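PDB 4ALF: PHOX from Pseudomonas fluorescens, which is an alkaline phosphatase that hydrolyses phosphate monoesters, probably by means of the metal cluster, calcium included, held in its beta-propeller. Local coordinates for residues L492-S497 with G530-G535. Sequence-based numbering, arbitrary orientation. Where two conformers were deposited one is given.
With CA (calcium ion), chain F; CA (calcium ion), chain E.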
ATOM      1  N   LEU A 492     -10.640   1.184  -4.329  1.00  5.12           N
ATOM      2  CA  LEU A 492     -10.076   2.510  -4.516  1.00  4.96           C
ATOM      3  C   LEU A 492      -9.209   2.510  -5.763  1.00  5.60           C
ATOM      4  O   LEU A 492      -8.507   1.520  -6.018  1.00  7.92           O
ATOM      5  CB  LEU A 492      -9.223   2.864  -3.305  1.00  5.92           C
ATOM      6  CG  LEU A 492      -9.955   3.122  -1.984  1.00  7.21           C
ATOM      7  CD1 LEU A 492     -10.585   1.885  -1.381  1.00  7.70           C
ATOM      8  CD2 LEU A 492      -8.982   3.702  -0.963  1.00  7.20           C
ATOM      9  N   THR A 493      -9.250   3.571  -6.563  1.00  5.33           N
ATOM     10  CA  THR A 493      -8.537   3.525  -7.831  1.00  6.08           C
ATOM     11  C   THR A 493      -7.333   4.458  -7.922  1.00  5.56           C
ATOM     12  O   THR A 493      -7.299   5.576  -7.392  1.00  5.70           O
ATOM     13  CB  THR A 493      -9.461   3.718  -9.074  1.00  6.69           C
ATOM     14  OG1 THR A 493      -9.803   5.108  -9.285  1.00  7.59           O
ATOM     15  CG2 THR A 493     -10.739   2.918  -8.910  1.00  6.81           C
ATOM     16  N   ASP A 494      -6.351   4.021  -8.695  1.00  6.09           N
ATOM     17  CA  ASP A 494      -5.135   4.757  -8.997  1.00  6.09           C
ATOM     18  C   ASP A 494      -4.819   4.545 -10.469  1.00  6.54           C
ATOM     19  O   ASP A 494      -3.857   3.880 -10.834  1.00  7.78           O
ATOM     20  CB  ASP A 494      -3.958   4.258  -8.159  1.00  6.54           C
ATOM     21  CG  ASP A 494      -2.649   4.894  -8.543  1.00  7.38           C
ATOM     22  OD1 ASP A 494      -2.658   6.011  -9.096  1.00  8.70           O
ATOM     23  OD2 ASP A 494      -1.564   4.298  -8.321  1.00  6.65           O
ATOM     24  N   GLY A 495      -5.639   5.124 -11.328  1.00  6.00           N
ATOM     25  CA  GLY A 495      -5.538   4.891 -12.745  1.00  6.92           C
ATOM     26  C   GLY A 495      -5.401   6.165 -13.520  1.00  7.91           C
ATOM     27  O   GLY A 495      -5.173   7.250 -12.992  1.00  9.40           O
ATOM     28  N   ASP A 496      -5.570   6.003 -14.811  1.00  7.72           N
ATOM     29  CA  ASP A 496      -5.519   7.098 -15.761  1.00  8.72           C
ATOM     30  C   ASP A 496      -6.786   7.954 -15.565  1.00  9.29           C
ATOM     31  O   ASP A 496      -7.906   7.430 -15.564  1.00 11.94           O
ATOM     32  CB  ASP A 496      -5.435   6.520 -17.160  1.00  9.74           C
ATOM     33  CG  ASP A 496      -5.187   7.580 -18.200  1.00 12.35           C
ATOM     34  OD1 ASP A 496      -6.053   8.470 -18.312  1.00 15.76           O
ATOM     35  OD2 ASP A 496      -4.161   7.497 -18.909  1.00 15.71           O
ATOM     36  N   SER A 497      -6.580   9.255 -15.339  1.00  8.71           N
ATOM     37  CA  SER A 497      -7.678  10.197 -15.099  0.50  9.82           C
ATOM     38  C   SER A 497      -7.911  11.124 -16.282  1.00  9.93           C
ATOM     39  O   SER A 497      -8.508  12.196 -16.137  1.00 10.64           O
ATOM     40  CB  SER A 497      -7.378  11.032 -13.869  0.50 12.35           C
ATOM     41  OG  SER A 497      -7.157  10.182 -12.776  0.50 12.74           O
ATOM     42  N   GLY A 530      -6.056  15.152 -10.511  1.00  6.86           N
ATOM     43  CA  GLY A 530      -4.664  14.739 -10.433  1.00  6.71           C
ATOM     44  C   GLY A 530      -4.320  13.843  -9.260  1.00  7.07           C
ATOM     45  O   GLY A 530      -3.165  13.451  -9.117  1.00  8.54           O
ATOM     46  N   CYS A 531      -5.309  13.532  -8.430  1.00  5.86           N
ATOM     47  CA  CYS A 531      -5.087  12.660  -7.272  1.00  6.33           C
ATOM     48  C   CYS A 531      -5.220  11.184  -7.609  1.00  6.67           C
ATOM     49  O   CYS A 531      -5.716  10.816  -8.682  1.00  7.36           O
ATOM     50  CB  CYS A 531      -6.095  12.960  -6.150  1.00  7.18           C
ATOM     51  SG  CYS A 531      -7.742  12.170  -6.296  1.00  7.84           S
ATOM     52  N   GLU A 532      -4.815  10.333  -6.672  1.00  5.61           N
ATOM     53  CA  GLU A 532      -5.343   8.978  -6.582  1.00  5.68           C
ATOM     54  C   GLU A 532      -6.059   8.878  -5.242  1.00  5.32           C
ATOM     55  O   GLU A 532      -5.786   9.653  -4.320  1.00  6.61           O
ATOM     56  CB  GLU A 532      -4.272   7.889  -6.759  1.00  5.59           C
ATOM     57  CG  GLU A 532      -3.217   7.848  -5.673  1.00  6.21           C
ATOM     58  CD  GLU A 532      -2.053   6.957  -6.079  1.00  6.32           C
ATOM     59  OE1 GLU A 532      -1.205   7.430  -6.843  1.00  6.75           O
ATOM     60  OE2 GLU A 532      -2.047   5.777  -5.677  1.00  6.52           O
ATOM     61  N   VAL A 533      -6.970   7.918  -5.153  1.00  5.45           N
ATOM     62  CA  VAL A 533      -7.727   7.664  -3.961  1.00  5.49           C
ATOM     63  C   VAL A 533      -7.061   6.461  -3.296  1.00  5.38           C
ATOM     64  O   VAL A 533      -6.927   5.405  -3.927  1.00  5.95           O
ATOM     65  CB  VAL A 533      -9.211   7.409  -4.311  1.00  6.32           C
ATOM     66  CG1 VAL A 533      -9.962   7.039  -3.066  1.00  6.45           C
ATOM     67  CG2 VAL A 533      -9.802   8.666  -4.976  1.00  6.52           C
ATOM     68  N   THR A 534      -6.610   6.596  -2.043  1.00  5.62           N
ATOM     69  CA  THR A 534      -5.803   5.538  -1.417  1.00  6.34           C
ATOM     70  C   THR A 534      -5.860   5.705   0.079  1.00  6.18           C
ATOM     71  O   THR A 534      -5.936   6.827   0.574  1.00  6.52           O
ATOM     72  CB  THR A 534      -4.380   5.579  -1.994  1.00  7.07           C
ATOM     73  OG1 THR A 534      -3.669   4.421  -1.551  1.00  8.57           O
ATOM     74  CG2 THR A 534      -3.643   6.879  -1.660  1.00  7.01           C
ATOM     75  N   GLY A 535      -5.820   4.590   0.799  1.00  5.20           N
ATOM     76  CA  GLY A 535      -5.954   4.599   2.238  1.00  5.62           C
ATOM     77  C   GLY A 535      -7.401   4.522   2.627  1.00  5.58           C
ATOM     78  O   GLY A 535      -8.222   5.332   2.170  1.00  6.51           O
TER
HETATM   79 CA    CA F1592       0.183   5.542  -7.235  0.99  7.20          CA
HETATM   80 CA    CA E1591      -1.078   1.918  -8.005  1.00  6.55          CA
HETATM   81  O   HOH W   1      -2.496   1.620  -9.834  1.00  7.64           O
HETATM   82  O   HOH W   2       0.109   6.330  -9.617  1.00 13.67           O
HETATM   83  O   HOH W   3      -5.318  11.673 -11.334  1.00 15.55           O
HETATM   84  O   HOH W   4       0.547   2.719  -9.753  1.00  9.42           O
HETATM   85  O   HOH W   5       1.986   7.261  -7.571  1.00 12.12           O
HETATM   86  O   HOH W   6       0.868   6.089  -5.031  1.00  6.21           O
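D494 and E532 meet at a shared calcium ion (chain F). E532 grips it with both oxygens, OE1 at 2.4 Å and OE2 at 2.7 Å from the metal, while D494 gives OD2 alone. That same OD2 also binds the second calcium (chain E) and so bridges the two ions. The carboxylates lie stacked, their planes 29° apart, with D494 OD1 3.0 Å from E532 OE1; such a close approach of acidic groups is presumably tolerated because the calcium charge offsets theirs. With CG anti to the backbone N (chi1 174°), the D494 carboxylate is turned toward the metals, whereas E532 reaches its calcium on a longer chain from strand 532-538. H551 hydrogen-bonds E532 OE1, and water 2 links D494 OD1 to the chain F calcium.

One backbone hydrogen bond joins the segments beside the metal site: V533 N donates to T493 O at 3.3 Å, nearly straight (164°). Farther along, in one of two S497 conformers, water 3 connects S497 OG with C531 O; a hydroxyl, able to donate or accept, suits a water link.

Apolar contact completes the interface: L492 CG packs 4.1 Å from V533 CG1, the branched side chains crossing at about a right angle, and L492 CD2 lies against the backbone of T534 and G535, 3.6 Å from G535 O. Leucine and valine suit this buried place.

Strands 489-493 and 532-538 belong to different sheets; D494, just past the end of one, and E532, at the start of the other, join D479 and E387 among the ligands of the calcium cluster of the PhoX beta-propeller.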